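Local coordinates for uncharacterized protein (Bacillus thuringiensis serovar kurstaki, PDB 4XE7), which is an actin-like ParM protein of the bacterial cytoskeleton, captured without nucleotide, that probably polymerises into filaments which segregate plasmid DNA, at residues 75-80 with 175-180; 43-48 with 88-93; 144-149 with 187-192; 34-39 with 68-73; 17-22 with 124-129. All coordinates share one frame; numbering follows the deposited sequence.

Interaction 1 (75-80 with 175-180); sequences VRIISN and HTVEFL
Ser-79 OG and His-175 ND1 are hydrogen-bonded at 2.6 Å, with the hydroxyl near the plane of the imidazole at its edge; His-175 NE2 bonds Leu-171 O. This pair closes the buried face of an antiparallel strand pair whose short axes run 168° apart. On the same face Val-75, Ile-77, Val-177 and Phe-179 pack in a row. Val-177 turns CG1 anti to its own N (chi1 -176°), which sets that methyl 4.0 Å from Val-75 CB and 4.1 Å from Ile-77 CG1, while Val-75 CG1 reaches Phe-179 CD2 at 3.8 Å. Four backbone bonds fix the register, two between Arg-76 and Glu-178 and two between Ile-78 and Thr-176.

The face of Arg-76, Ile-78, Thr-176 and Glu-178 is the more solvent-accessible one. Thr-176 OG1 is tucked against Ile-78, 3.2 Å from its CB, and a water shared with Arg-76 O marks the open side. Arg-76 NH1 stays 6.1 Å from Glu-178 OE1, and Arg-76 NE instead bonds Arg-87 O. Helix 123-140 covers the packed face through Phe-131, Thr-132 and Ala-135, while strands 90-93 and 188-200 flank the pair within the sheet.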
# COMPACT_ATOMS: atom_id res chain seq x y z
N VAL A 75 9.60 -6.72 19.10
CA VAL A 75 10.25 -5.49 19.52
C VAL A 75 9.90 -5.03 20.92
O VAL A 75 8.85 -5.38 21.47
CB VAL A 75 9.93 -4.34 18.54
CG1 VAL A 75 10.45 -4.68 17.16
CG2 VAL A 75 8.42 -4.08 18.50
N ARG A 76 10.81 -4.26 21.51
CA ARG A 76 10.52 -3.52 22.72
C ARG A 76 10.46 -2.03 22.38
O ARG A 76 11.43 -1.46 21.87
CB ARG A 76 11.59 -3.78 23.79
CG ARG A 76 11.41 -2.95 25.02
CD ARG A 76 10.25 -3.47 25.85
NE ARG A 76 10.02 -2.63 27.02
CZ ARG A 76 10.70 -2.75 28.16
NH1 ARG A 76 11.64 -3.66 28.29
NH2 ARG A 76 10.43 -1.94 29.17
N ILE A 77 9.32 -1.41 22.64
CA ILE A 77 9.14 0.01 22.32
C ILE A 77 8.93 0.85 23.57
O ILE A 77 7.93 0.70 24.29
CB ILE A 77 7.96 0.22 21.37
CG1 ILE A 77 8.25 -0.50 20.05
CG2 ILE A 77 7.70 1.72 21.15
CD1 ILE A 77 7.12 -0.46 19.04
N ILE A 78 9.89 1.74 23.81
CA ILE A 78 9.83 2.72 24.90
C ILE A 78 9.40 4.09 24.41
O ILE A 78 10.16 4.77 23.71
CB ILE A 78 11.20 2.86 25.59
CG1 ILE A 78 11.81 1.48 25.85
CG2 ILE A 78 11.09 3.68 26.87
CD1 ILE A 78 11.01 0.64 26.79
N SER A 79 8.19 4.51 24.77
CA SER A 79 7.62 5.75 24.28
C SER A 79 6.57 6.29 25.25
O SER A 79 5.77 5.52 25.78
CB SER A 79 7.00 5.53 22.89
OG SER A 79 6.21 6.64 22.47
N ASN A 80 6.55 7.60 25.46
CA ASN A 80 5.49 8.22 26.26
C ASN A 80 4.16 8.33 25.51
O ASN A 80 3.13 8.68 26.10
CB ASN A 80 5.92 9.60 26.77
CG ASN A 80 7.10 9.51 27.72
OD1 ASN A 80 7.24 8.53 28.47
ND2 ASN A 80 7.94 10.53 27.70
N HIS A 175 11.55 8.21 21.35
CA HIS A 175 11.04 6.84 21.34
C HIS A 175 12.16 5.87 20.98
O HIS A 175 12.90 6.11 20.02
CB HIS A 175 9.89 6.69 20.34
CG HIS A 175 9.00 7.89 20.27
ND1 HIS A 175 7.83 8.00 21.00
CD2 HIS A 175 9.10 9.03 19.55
CE1 HIS A 175 7.26 9.15 20.74
NE2 HIS A 175 8.00 9.81 19.86
N THR A 176 12.29 4.77 21.71
CA THR A 176 13.23 3.75 21.29
C THR A 176 12.52 2.48 20.86
O THR A 176 11.52 2.06 21.47
CB THR A 176 14.24 3.40 22.39
OG1 THR A 176 13.57 2.73 23.46
CG2 THR A 176 14.91 4.67 22.91
N VAL A 177 13.03 1.87 19.81
CA VAL A 177 12.57 0.57 19.35
C VAL A 177 13.74 -0.40 19.36
O VAL A 177 14.73 -0.21 18.66
CB VAL A 177 11.98 0.63 17.92
CG1 VAL A 177 11.43 -0.73 17.54
CG2 VAL A 177 10.91 1.72 17.81
N GLU A 178 13.63 -1.45 20.17
CA GLU A 178 14.69 -2.45 20.23
C GLU A 178 14.22 -3.74 19.59
O GLU A 178 13.20 -4.30 19.98
CB GLU A 178 15.13 -2.69 21.67
CG GLU A 178 16.23 -3.73 21.76
CD GLU A 178 16.60 -4.08 23.19
OE1 GLU A 178 16.09 -3.43 24.13
OE2 GLU A 178 17.40 -5.02 23.37
N PHE A 179 14.96 -4.21 18.60
CA PHE A 179 14.63 -5.46 17.93
C PHE A 179 15.18 -6.64 18.77
O PHE A 179 16.37 -6.68 19.09
CB PHE A 179 15.20 -5.50 16.51
CG PHE A 179 14.60 -4.47 15.56
CD1 PHE A 179 15.22 -3.24 15.36
CD2 PHE A 179 13.44 -4.75 14.86
CE1 PHE A 179 14.68 -2.30 14.47
CE2 PHE A 179 12.89 -3.82 13.97
CZ PHE A 179 13.52 -2.59 13.77
N LEU A 180 14.31 -7.57 19.11
CA LEU A 180 14.67 -8.69 19.98
C LEU A 180 14.88 -9.98 19.17
O LEU A 180 15.34 -10.99 19.70
CB LEU A 180 13.60 -8.89 21.05
CG LEU A 180 13.43 -7.70 22.00
CD1 LEU A 180 12.23 -7.89 22.90
CD2 LEU A 180 14.68 -7.50 22.81
O HOH W 1 13.31 0.11 23.15

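Interaction 2 (43-48 with 88-93)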
# COMPACT_ATOMS: atom_id res chain seq x y z
N ALA A 43 0.66 -8.43 19.28
CA ALA A 43 0.46 -9.50 20.26
C ALA A 43 1.52 -9.39 21.35
O ALA A 43 2.70 -9.18 21.03
CB ALA A 43 0.50 -10.89 19.59
N GLU A 44 1.12 -9.51 22.62
CA GLU A 44 2.07 -9.43 23.73
C GLU A 44 3.16 -10.51 23.59
O GLU A 44 2.87 -11.65 23.21
CB GLU A 44 1.34 -9.56 25.08
CG GLU A 44 0.42 -8.37 25.44
CD GLU A 44 -0.06 -8.38 26.90
OE1 GLU A 44 0.46 -9.19 27.71
OE2 GLU A 44 -0.92 -7.55 27.26
N ALA A 45 4.40 -10.14 23.88
CA ALA A 45 5.55 -11.02 23.62
C ALA A 45 6.45 -11.14 24.84
O ALA A 45 6.45 -10.25 25.70
CB ALA A 45 6.36 -10.49 22.43
N PRO A 46 7.22 -12.25 24.93
CA PRO A 46 8.22 -12.42 25.99
C PRO A 46 9.28 -11.33 25.95
O PRO A 46 9.54 -10.76 24.88
CB PRO A 46 8.85 -13.79 25.67
CG PRO A 46 7.90 -14.47 24.78
CD PRO A 46 7.15 -13.42 24.03
N PRO A 47 9.88 -11.03 27.11
CA PRO A 47 10.87 -9.95 27.20
C PRO A 47 12.13 -10.22 26.38
O PRO A 47 12.78 -9.29 25.91
CB PRO A 47 11.19 -9.89 28.70
CG PRO A 47 10.75 -11.21 29.26
CD PRO A 47 9.58 -11.63 28.42
N ALA A 48 12.47 -11.49 26.20
CA ALA A 48 13.61 -11.89 25.39
C ALA A 48 13.17 -12.91 24.36
O ALA A 48 12.09 -13.50 24.49
CB ALA A 48 14.73 -12.45 26.26
N SER A 88 6.00 -1.23 28.98
CA SER A 88 6.79 -2.18 29.79
C SER A 88 7.06 -3.52 29.10
O SER A 88 8.00 -4.23 29.47
CB SER A 88 6.08 -2.47 31.12
OG SER A 88 5.12 -3.50 30.92
N ARG A 89 6.23 -3.85 28.11
CA ARG A 89 6.21 -5.16 27.46
C ARG A 89 6.80 -5.14 26.07
O ARG A 89 6.76 -4.12 25.37
CB ARG A 89 4.77 -5.65 27.31
CG ARG A 89 4.05 -5.78 28.58
CD ARG A 89 2.58 -6.04 28.35
NE ARG A 89 1.98 -6.24 29.65
CZ ARG A 89 2.13 -7.34 30.36
NH1 ARG A 89 2.87 -8.35 29.88
NH2 ARG A 89 1.56 -7.45 31.55
N ALA A 90 7.29 -6.30 25.64
CA ALA A 90 7.68 -6.48 24.27
C ALA A 90 6.47 -6.95 23.44
O ALA A 90 5.47 -7.43 24.00
CB ALA A 90 8.82 -7.48 24.17
N TRP A 91 6.56 -6.80 22.12
CA TRP A 91 5.45 -7.04 21.21
C TRP A 91 5.85 -7.81 19.97
O TRP A 91 6.94 -7.62 19.43
CB TRP A 91 4.81 -5.70 20.79
CG TRP A 91 4.17 -5.00 21.93
CD1 TRP A 91 4.76 -4.08 22.74
CD2 TRP A 91 2.85 -5.19 22.42
NE1 TRP A 91 3.88 -3.69 23.72
CE2 TRP A 91 2.69 -4.36 23.55
CE3 TRP A 91 1.77 -5.99 22.03
CZ2 TRP A 91 1.50 -4.28 24.27
CZ3 TRP A 91 0.58 -5.93 22.76
CH2 TRP A 91 0.46 -5.08 23.87
N TYR A 92 4.95 -8.69 19.53
CA TYR A 92 4.97 -9.24 18.20
C TYR A 92 4.18 -8.29 17.33
O TYR A 92 3.10 -7.85 17.73
CB TYR A 92 4.36 -10.64 18.18
CG TYR A 92 5.13 -11.68 18.95
CD1 TYR A 92 6.52 -11.74 18.86
CD2 TYR A 92 4.48 -12.61 19.75
CE1 TYR A 92 7.22 -12.69 19.55
CE2 TYR A 92 5.18 -13.57 20.45
CZ TYR A 92 6.55 -13.61 20.34
OH TYR A 92 7.27 -14.55 21.02
N VAL A 93 4.70 -7.97 16.15
CA VAL A 93 4.07 -6.96 15.31
C VAL A 93 3.94 -7.43 13.87
O VAL A 93 4.88 -7.98 13.32
CB VAL A 93 4.87 -5.63 15.32
CG1 VAL A 93 4.06 -4.50 14.65
CG2 VAL A 93 5.24 -5.23 16.73
O HOH W 2 7.76 -8.61 27.31
O HOH W 3 4.22 -9.32 27.27
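Ala-43 and Tyr-92 form a hydrogen-bonded antiparallel pair, with Tyr-92 N donating to Ala-43 O at 2.7 Å and Ala-43 N returning a bond to Tyr-92 O. The short strand axes lie at 134°, far from exact antiparallel, and the pairing weakens toward Ala-45. There Ala-45 N reaches Ala-90 O from 45° above the carbonyl plane, so the donor misses the lone-pair direction. Beyond it water takes over: one molecule joins Ala-45 O to Ala-90 N, and another joins the same oxygen to Arg-89 NH1.

Among the side chains, Ala-45 CB sits over the centre of the Tyr-92 ring, 3.6 Å from the centroid and 4° off the normal, a CH-pi contact. Pro-46 crosses the tyrosine at about a right angle and brings CD to 3.2 Å from Tyr-92 OH. Glu-44 runs beside Trp-91, its CG 3.6 Å from Trp-91 CZ3, with the carboxylate plane nearly perpendicular to the indole. Farther out, Glu-44 OE1 stands over one face of the Arg-89 guanidinium, 3.4 Å from NH1. No N-H points at this oxygen, so the salt bridge rests on charge alone; Arg-89 NE has its stronger partner in Asp-85.

Trp-91 NE1 bonds Ala-86 O, and the indole packs on Lys-124 and Ile-128 of helix 123-140. Strand 73-79 borders strand 90-93 on the side away from strand 33-45, joined to it by a backbone bond between Val-75 and Trp-91.

Interaction 3 (144-149 with 187-192)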
# COMPACT_ATOMS: atom_id res chain seq x y z
N GLU A 144 21.09 4.44 13.58
CA GLU A 144 20.53 4.03 14.86
C GLU A 144 19.98 5.20 15.66
O GLU A 144 19.32 5.01 16.67
CB GLU A 144 21.59 3.27 15.67
CG GLU A 144 21.48 1.76 15.53
CD GLU A 144 22.65 1.02 16.14
OE1 GLU A 144 22.81 -0.19 15.84
OE2 GLU A 144 23.42 1.63 16.91
N GLU A 145 20.24 6.42 15.19
CA GLU A 145 19.60 7.61 15.74
C GLU A 145 19.02 8.38 14.59
O GLU A 145 19.73 8.72 13.65
CB GLU A 145 20.58 8.52 16.50
CG GLU A 145 21.05 8.03 17.85
CD GLU A 145 21.85 9.08 18.61
OE1 GLU A 145 21.74 9.13 19.85
OE2 GLU A 145 22.58 9.86 17.96
N VAL A 146 17.72 8.64 14.64
CA VAL A 146 17.10 9.45 13.60
C VAL A 146 16.18 10.49 14.18
O VAL A 146 15.36 10.22 15.07
CB VAL A 146 16.32 8.59 12.59
CG1 VAL A 146 17.28 7.81 11.69
CG2 VAL A 146 15.36 7.65 13.31
N SER A 147 16.33 11.70 13.68
CA SER A 147 15.29 12.70 13.80
C SER A 147 14.25 12.38 12.72
O SER A 147 14.61 12.18 11.57
CB SER A 147 15.85 14.11 13.63
OG SER A 147 14.80 15.03 13.49
N VAL A 148 12.98 12.31 13.11
CA VAL A 148 11.90 11.95 12.19
C VAL A 148 10.84 13.06 12.12
O VAL A 148 9.93 13.11 12.95
CB VAL A 148 11.21 10.64 12.63
CG1 VAL A 148 10.06 10.29 11.68
CG2 VAL A 148 12.22 9.52 12.70
N PRO A 149 10.95 13.96 11.13
CA PRO A 149 9.86 14.94 10.98
C PRO A 149 8.58 14.23 10.52
O PRO A 149 8.57 13.60 9.46
CB PRO A 149 10.39 15.90 9.91
CG PRO A 149 11.40 15.10 9.13
CD PRO A 149 12.01 14.11 10.12
N LYS A 187 19.69 -4.56 17.60
CA LYS A 187 19.70 -3.14 17.27
C LYS A 187 18.64 -2.37 18.02
O LYS A 187 17.50 -2.82 18.15
CB LYS A 187 19.53 -2.93 15.76
CG LYS A 187 20.82 -3.11 14.97
CD LYS A 187 20.60 -2.87 13.48
CE LYS A 187 21.84 -3.24 12.68
NZ LYS A 187 23.00 -2.37 13.02
N LYS A 188 19.01 -1.19 18.50
CA LYS A 188 18.10 -0.29 19.18
C LYS A 188 18.05 1.04 18.45
O LYS A 188 19.06 1.73 18.35
CB LYS A 188 18.55 -0.10 20.63
CG LYS A 188 17.59 0.68 21.49
CD LYS A 188 17.78 0.33 22.96
CE LYS A 188 16.97 1.24 23.87
NZ LYS A 188 17.15 0.90 25.31
N ILE A 189 16.89 1.42 17.93
CA ILE A 189 16.80 2.67 17.17
C ILE A 189 16.21 3.79 18.03
O ILE A 189 15.14 3.65 18.62
CB ILE A 189 15.98 2.49 15.87
CG1 ILE A 189 16.83 1.83 14.78
CG2 ILE A 189 15.61 3.83 15.29
CD1 ILE A 189 17.10 0.37 14.94
N LYS A 190 16.91 4.91 18.09
CA LYS A 190 16.44 6.06 18.83
C LYS A 190 15.77 7.07 17.90
O LYS A 190 16.40 7.62 17.00
CB LYS A 190 17.60 6.70 19.59
CG LYS A 190 17.24 7.92 20.39
CD LYS A 190 18.41 8.37 21.24
CE LYS A 190 18.28 9.82 21.66
NZ LYS A 190 19.40 10.21 22.57
N ILE A 191 14.48 7.30 18.14
CA ILE A 191 13.67 8.14 17.26
C ILE A 191 13.29 9.42 17.97
O ILE A 191 12.68 9.39 19.04
CB ILE A 191 12.38 7.41 16.82
CG1 ILE A 191 12.71 6.20 15.95
CG2 ILE A 191 11.39 8.38 16.12
CD1 ILE A 191 11.57 5.17 15.86
N THR A 192 13.65 10.55 17.37
CA THR A 192 13.24 11.82 17.92
C THR A 192 12.33 12.54 16.94
O THR A 192 12.69 12.77 15.79
CB THR A 192 14.44 12.70 18.26
OG1 THR A 192 15.35 11.96 19.09
CG2 THR A 192 14.00 13.97 18.99
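The parallel pair of the eight-stranded mixed sheet, formed by strands 145-154 and 188-200, joins Glu-144 through Val-148 to Lys-190 and Thr-192. The short axes of 145-147 and 188-192 diverge by 17°, and four backbone bonds alternate in donor across them. Lys-190 N gives to Glu-144 O at 2.8 Å with an almost straight N-H...O angle of 177°. Lys-190 O receives Val-146 N, Val-146 O receives Thr-192 N, and Thr-192 O takes Val-148 N at 2.7 Å.

Ser-147 also bonds Asn-9 and Leu-11 through its backbone. The mixed sheet covered by helix 123-140 is consistent with the actin-like fold, and Met-134 and Ala-138 of that helix meet the buried face of the pair. On that face Val-146 and Ile-191 lie side by side, CG2 to CG1 at 4.0 Å. Val-148 crosses Ile-191 obliquely; placing its CG2 anti to the carbonyl carbon (chi1 179° for CG1) sets that methyl 3.7 Å from Ile-191 CG2.

On the other face Glu-145 and Lys-190 extend alongside each other, but their ion pair is long, Glu-145 OE1 to Lys-190 NZ being 3.7 Å. In the loops just before the strands, Glu-144 and Lys-187 cross at about a right angle, and Glu-144 OE1 lies 3.6 Å from Lys-187 NZ in a salt bridge.

Interaction 4 (34-39 with 68-73); sequences ESFAIP and EDIELL
The guanidinium of Arg-140 forms salt bridges with both Glu-34 and Asp-69, tying the two acidic side chains together, and Tyr-184 OH is hydrogen-bonded to Asp-69 as well. Between the segments themselves the contact is apolar and centres on Ile-70, which faces Phe-36, Ala-37 and Ile-38. The closest alpha carbons, those of Ile-38 and Ile-70, remain 7.2 Å apart. Side chains therefore span the interval between strand and loop.

Ile-70 does most of this with two branches. Its CG1 lies between the backbone N and the carbonyl carbon (chi1 62°), which carries CD1 to the strand backbone, 3.3 Å from Ala-37 O, and directs CG2 toward the phenyl ring of Phe-36. That methyl approaches the ring obliquely, 4.1 Å from Phe-36 CD2, and lies 4.5 Å from Ile-38 CG1. Leu-73 adds a second point of packing: its CD1 is 3.9 Å from Ile-38 CD1 and 4.2 Å from Ile-38 CG2. Ile-38 CG1 also lies at the edge of the Phe-36 ring, near its plane, so the two side chains also touch each other.

Helix 123-140 packs over the apolar groups, Val-136 touching Phe-36 and Thr-132 touching Leu-73. Strand 21-27 pairs with 34-39 within the sheet, while Leu-73 leads into strand 73-79 and bonds Val-93 through its backbone.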
# COMPACT_ATOMS: atom_id res chain seq x y z
N GLU A 34 11.24 4.36 -1.07
CA GLU A 34 11.13 2.96 -0.68
C GLU A 34 9.89 2.78 0.21
O GLU A 34 9.65 3.58 1.11
CB GLU A 34 12.41 2.51 0.03
CG GLU A 34 12.52 1.03 0.28
CD GLU A 34 13.96 0.59 0.55
OE1 GLU A 34 14.87 1.07 -0.15
OE2 GLU A 34 14.18 -0.20 1.49
N SER A 35 9.10 1.75 -0.04
CA SER A 35 7.84 1.55 0.68
C SER A 35 7.63 0.12 1.13
O SER A 35 8.02 -0.83 0.43
CB SER A 35 6.65 1.96 -0.18
OG SER A 35 6.72 3.32 -0.54
N PHE A 36 7.01 -0.01 2.30
CA PHE A 36 6.48 -1.30 2.75
C PHE A 36 5.27 -1.08 3.66
O PHE A 36 4.96 0.05 4.06
CB PHE A 36 7.56 -2.13 3.45
CG PHE A 36 8.14 -1.47 4.68
CD1 PHE A 36 9.30 -0.71 4.59
CD2 PHE A 36 7.54 -1.63 5.93
CE1 PHE A 36 9.84 -0.11 5.71
CE2 PHE A 36 8.09 -1.05 7.07
CZ PHE A 36 9.24 -0.27 6.95
N ALA A 37 4.59 -2.18 3.96
CA ALA A 37 3.40 -2.16 4.79
C ALA A 37 3.55 -3.14 5.95
O ALA A 37 4.03 -4.26 5.77
CB ALA A 37 2.18 -2.52 3.98
N ILE A 38 3.13 -2.72 7.13
CA ILE A 38 3.09 -3.62 8.27
C ILE A 38 1.63 -3.79 8.68
O ILE A 38 0.96 -2.81 9.01
CB ILE A 38 3.92 -3.08 9.46
CG1 ILE A 38 5.38 -2.90 9.03
CG2 ILE A 38 3.84 -4.04 10.65
CD1 ILE A 38 6.33 -2.44 10.16
N PRO A 39 1.12 -5.03 8.64
CA PRO A 39 -0.28 -5.20 9.03
C PRO A 39 -0.52 -4.76 10.48
O PRO A 39 0.33 -4.94 11.38
CB PRO A 39 -0.53 -6.70 8.85
CG PRO A 39 0.61 -7.20 8.00
CD PRO A 39 1.77 -6.31 8.30
N GLU A 68 11.86 -9.16 3.75
CA GLU A 68 12.02 -10.25 4.69
C GLU A 68 12.19 -9.68 6.08
O GLU A 68 11.90 -10.35 7.07
CB GLU A 68 13.21 -11.15 4.33
CG GLU A 68 13.01 -11.92 3.03
CD GLU A 68 14.20 -12.80 2.67
OE1 GLU A 68 15.32 -12.25 2.54
OE2 GLU A 68 14.01 -14.02 2.49
N ASP A 69 12.61 -8.42 6.17
CA ASP A 69 12.91 -7.87 7.49
C ASP A 69 11.66 -7.52 8.30
O ASP A 69 11.78 -7.16 9.47
CB ASP A 69 13.82 -6.65 7.37
CG ASP A 69 13.23 -5.53 6.52
OD1 ASP A 69 12.15 -5.71 5.91
OD2 ASP A 69 13.88 -4.47 6.44
N ILE A 70 10.47 -7.65 7.72
CA ILE A 70 9.26 -7.41 8.50
C ILE A 70 8.47 -8.68 8.75
O ILE A 70 7.41 -8.64 9.38
CB ILE A 70 8.34 -6.39 7.83
CG1 ILE A 70 7.87 -6.92 6.48
CG2 ILE A 70 9.05 -5.05 7.70
CD1 ILE A 70 6.73 -6.15 5.90
N GLU A 71 9.00 -9.81 8.28
CA GLU A 71 8.39 -11.13 8.52
C GLU A 71 8.45 -11.51 10.00
O GLU A 71 7.57 -12.20 10.52
CB GLU A 71 9.10 -12.21 7.68
CG GLU A 71 8.96 -12.00 6.17
CD GLU A 71 9.72 -13.04 5.35
OE1 GLU A 71 10.29 -13.99 5.94
OE2 GLU A 71 9.75 -12.90 4.11
N LEU A 72 9.48 -11.03 10.68
CA LEU A 72 9.64 -11.36 12.09
C LEU A 72 9.91 -10.11 12.90
O LEU A 72 11.06 -9.70 13.05
CB LEU A 72 10.76 -12.38 12.26
CG LEU A 72 10.68 -13.34 13.45
CD1 LEU A 72 11.81 -14.37 13.34
CD2 LEU A 72 10.77 -12.60 14.77
N LEU A 73 8.85 -9.50 13.42
CA LEU A 73 9.00 -8.30 14.23
C LEU A 73 8.65 -8.58 15.68
O LEU A 73 7.49 -8.79 16.03
CB LEU A 73 8.12 -7.16 13.68
CG LEU A 73 8.51 -6.70 12.28
CD1 LEU A 73 7.46 -5.78 11.71
CD2 LEU A 73 9.89 -6.02 12.28

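Interaction 5 (17-22 with 124-129); sequences TGNIKA and KLHLIP
His-126 turns CG anti to its carbonyl carbon (chi1 -62°), which carries the imidazole out from the helix to the turn at 17-22, and chi2 of -79° then turns the ND1/CE1 edge of the ring toward Gly-18 O. Thr-17 answers with CG2 anti to its backbone N, which presents the methyl to the histidine. Thr-17 CG2 lies 3.9 Å from His-126 ND1 and 4.0 Å from His-126 CB, oblique to the ring.

The polar link is indirect. Gly-18 O stands 3.8 Å from His-126 ND1, and a water fills the step, donating to Gly-18 O at 2.7 Å and lying 2.6 Å from His-126 ND1. This water sits at the ring edge in the imidazole plane, a position that would help hold the ring's rotation. Asn-19 OD1 approaches His-126 CE1 at 3.9 Å with its amide plane 73° from the ring, but the residue is poorly ordered and the approach carries little weight; Lys-117 NZ gives OD1 a weak hydrogen bond.

One turn along the helix, Ala-22 CB packs on Pro-129 CB at 3.8 Å. The helix is kinked there, because the proline N makes no bond to the preceding turn. A backbone bond from Gly-18 N to Lys-21 O closes the turn between strands 13-17 and 21-27. Such a glycine-containing hairpin at the start of the chain resembles the first phosphate-binding loop of actin-like ATPases, although this apo structure holds no nucleotide to confirm that role.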
# COMPACT_ATOMS: atom_id res chain seq x y z
N THR A 17 -1.31 5.75 8.28
CA THR A 17 -1.92 4.90 9.30
C THR A 17 -3.32 4.46 8.88
O THR A 17 -4.29 5.20 9.06
CB THR A 17 -2.00 5.65 10.65
OG1 THR A 17 -0.68 6.05 11.05
CG2 THR A 17 -2.62 4.78 11.73
N GLY A 18 -3.43 3.26 8.32
CA GLY A 18 -4.73 2.65 8.03
C GLY A 18 -5.18 1.66 9.10
O GLY A 18 -4.42 1.28 9.99
N ASN A 19 -6.43 1.21 9.01
CA ASN A 19 -6.97 0.25 9.97
C ASN A 19 -6.47 -1.17 9.73
O ASN A 19 -6.46 -1.99 10.64
CB ASN A 19 -8.49 0.25 9.92
CG ASN A 19 -9.08 1.49 10.53
OD1 ASN A 19 -8.83 1.80 11.70
ND2 ASN A 19 -9.86 2.22 9.74
N ILE A 20 -6.08 -1.47 8.50
CA ILE A 20 -5.63 -2.81 8.17
C ILE A 20 -4.11 -2.85 8.17
O ILE A 20 -3.51 -3.83 8.58
CB ILE A 20 -6.15 -3.26 6.78
CG1 ILE A 20 -7.67 -3.15 6.71
CG2 ILE A 20 -5.71 -4.69 6.47
CD1 ILE A 20 -8.37 -3.99 7.74
N LYS A 21 -3.50 -1.76 7.72
CA LYS A 21 -2.06 -1.72 7.49
C LYS A 21 -1.44 -0.41 7.93
O LYS A 21 -2.05 0.65 7.87
CB LYS A 21 -1.74 -1.95 5.99
CG LYS A 21 -2.06 -3.33 5.46
CD LYS A 21 -1.60 -3.48 4.02
CE LYS A 21 -2.07 -4.79 3.41
NZ LYS A 21 -1.91 -4.80 1.93
N ALA A 22 -0.21 -0.50 8.41
CA ALA A 22 0.62 0.67 8.58
C ALA A 22 1.47 0.74 7.33
O ALA A 22 2.17 -0.22 7.01
CB ALA A 22 1.48 0.57 9.84
N LYS A 124 -2.51 2.06 21.10
CA LYS A 124 -1.35 1.18 21.01
C LYS A 124 -1.43 0.28 19.76
O LYS A 124 -0.39 -0.05 19.19
CB LYS A 124 -1.19 0.35 22.29
CG LYS A 124 -1.98 -0.95 22.37
CD LYS A 124 -1.67 -1.65 23.71
CE LYS A 124 -2.49 -2.92 23.87
NZ LYS A 124 -3.96 -2.67 23.84
N LEU A 125 -2.63 -0.09 19.32
CA LEU A 125 -2.78 -0.87 18.08
C LEU A 125 -2.11 -0.19 16.88
O LEU A 125 -1.60 -0.87 15.98
CB LEU A 125 -4.26 -1.09 17.73
CG LEU A 125 -5.18 -1.81 18.71
CD1 LEU A 125 -6.62 -1.81 18.18
CD2 LEU A 125 -4.68 -3.23 18.97
N HIS A 126 -2.14 1.14 16.86
CA HIS A 126 -1.68 1.89 15.70
C HIS A 126 -0.31 2.50 15.92
O HIS A 126 0.45 2.64 14.97
CB HIS A 126 -2.72 2.96 15.34
CG HIS A 126 -4.05 2.36 14.96
ND1 HIS A 126 -4.28 1.82 13.71
CD2 HIS A 126 -5.18 2.17 15.67
CE1 HIS A 126 -5.51 1.33 13.67
NE2 HIS A 126 -6.08 1.53 14.85
N LEU A 127 0.02 2.85 17.16
CA LEU A 127 1.35 3.42 17.44
C LEU A 127 2.46 2.39 17.30
O LEU A 127 3.54 2.67 16.75
CB LEU A 127 1.40 4.04 18.83
CG LEU A 127 0.57 5.31 19.00
CD1 LEU A 127 0.54 5.73 20.46
CD2 LEU A 127 1.12 6.43 18.12
N ILE A 128 2.22 1.18 17.80
CA ILE A 128 3.26 0.16 17.78
C ILE A 128 3.69 -0.18 16.33
O ILE A 128 4.88 -0.17 16.03
CB ILE A 128 2.84 -1.09 18.57
CG1 ILE A 128 2.89 -0.76 20.08
CG2 ILE A 128 3.74 -2.27 18.23
CD1 ILE A 128 2.32 -1.83 21.01
N PRO A 129 2.73 -0.42 15.42
CA PRO A 129 3.18 -0.63 14.04
C PRO A 129 3.79 0.62 13.40
O PRO A 129 4.71 0.48 12.59
CB PRO A 129 1.90 -1.04 13.31
CG PRO A 129 1.06 -1.66 14.41
CD PRO A 129 1.31 -0.77 15.58
O HOH W 4 -2.53 1.54 11.85

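Overall arrangement
All five contacts gather on the eight-stranded mixed sheet and helix 123-140, which packs across it. Interactions 2, 1 and 3 follow in that order across the sheet: the centres of 1 and 2 and of 1 and 3 are each about 10 Å apart, whereas those of 2 and 3 are about 20 Å apart. Interactions 2 and 4 share strand 33-45, and interaction 5 joins the first hairpin to the helix, about 13 Å from interaction 4 between centres. Along the chain, 5 spans both 2 and 4, while 1 alternates with 2, 3 and 5. Segments distant in sequence are thereby interleaved into one sheet backed by helix 123-140, consistent with a single subdomain of an actin-like fold.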